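Local atomic coordinates of putative capsular polysaccharide biosynthesis protein (Streptococcus pneumoniae serotype 4, PDB entry 6EWJ), a protein that probably acts as a pyridoxal phosphate-dependent sugar aminotransferase in teichoic acid biosynthesis of the pneumococcus. Residues Leu61-Ala64 / Thr65-Leu68. Residues are numbered along the deposited sequence; the frame is centred on the assembly and turned at random.
Sequences LNSA and TAAL
S63 is the N-cap of helix 64-74, its side chain taking the backbone N-H of A66. From CB, which lies 3.8 Å from T65 N, the S63 side chain turns to place OG between its own backbone N and carbonyl carbon (chi1 74°), aimed at the first turn. There OG accepts from A66 N at 2.8 Å; an N-H...O angle of 173° makes this bond nearly straight. The same oxygen lies against carbon too, its distances to T65 CB and A66 CB both being 3.5 Å. Backbone bonds then start the helix: A67 N donates to S63 O at 3.2 Å, less straight at 153°, and L68 N to A64 O at 2.8 Å. L61 CD1 lies 3.5 Å from A67 CA, while the amide oxygen OD1 of N62 rests on the A66 methyl. A64 and T65, seen to bind pyridoxal 5'-phosphate in this protein but without it in this apo model, sit in the opening turn, consistent with a helix N-terminus that would favour the cofactor's phosphate. Strand 58-61, outermost in the sheet within this chain, leads into this turn; A64, A67 and L68 pack on strand 196-200, T65 and L68 meet helix 92-99, and from the second subunit K263 packs on S63 and H238 on T65.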
# COMPACT_ATOMS: atom_id res chain seq x y z
N LEU A 61 2.42 9.12 0.90
CA LEU A 61 2.11 7.69 0.98
C LEU A 61 1.47 7.24 -0.34
O LEU A 61 1.31 8.02 -1.30
CB LEU A 61 1.16 7.47 2.15
CG LEU A 61 1.58 7.90 3.57
CD1 LEU A 61 0.41 7.92 4.52
CD2 LEU A 61 2.64 6.99 4.08
N ASN A 62 1.07 5.97 -0.40
CA ASN A 62 0.59 5.41 -1.69
C ASN A 62 -0.88 5.59 -2.04
O ASN A 62 -1.28 5.24 -3.15
CB ASN A 62 0.99 3.92 -1.86
CG ASN A 62 0.20 2.97 -0.95
OD1 ASN A 62 -0.81 3.34 -0.32
ND2 ASN A 62 0.69 1.73 -0.85
N SER A 63 -1.65 6.17 -1.12
CA SER A 63 -3.06 6.51 -1.34
C SER A 63 -3.52 7.41 -0.23
O SER A 63 -2.87 7.47 0.86
CB SER A 63 -4.00 5.26 -1.41
OG SER A 63 -4.21 4.69 -0.14
N ALA A 64 -4.60 8.15 -0.49
CA ALA A 64 -5.27 8.86 0.57
C ALA A 64 -5.85 7.91 1.59
O ALA A 64 -5.99 8.29 2.77
CB ALA A 64 -6.38 9.75 -0.01
N THR A 65 -6.33 6.75 1.14
CA THR A 65 -6.91 5.79 2.03
C THR A 65 -5.88 5.34 3.06
O THR A 65 -6.21 5.27 4.26
CB THR A 65 -7.44 4.55 1.27
OG1 THR A 65 -8.43 4.95 0.33
CG2 THR A 65 -8.10 3.58 2.20
N ALA A 66 -4.64 5.05 2.59
CA ALA A 66 -3.52 4.80 3.49
C ALA A 66 -3.29 5.93 4.50
O ALA A 66 -3.06 5.67 5.69
CB ALA A 66 -2.25 4.51 2.73
N ALA A 67 -3.31 7.19 4.01
CA ALA A 67 -3.07 8.33 4.87
C ALA A 67 -4.11 8.46 5.95
O ALA A 67 -3.80 8.65 7.13
CB ALA A 67 -3.00 9.62 4.05
N LEU A 68 -5.39 8.38 5.55
CA LEU A 68 -6.49 8.49 6.52
C LEU A 68 -6.43 7.34 7.54
O LEU A 68 -6.51 7.55 8.76
CB LEU A 68 -7.84 8.51 5.80
CG LEU A 68 -9.07 9.05 6.52
CD1 LEU A 68 -8.88 10.43 7.14
CD2 LEU A 68 -10.27 9.04 5.55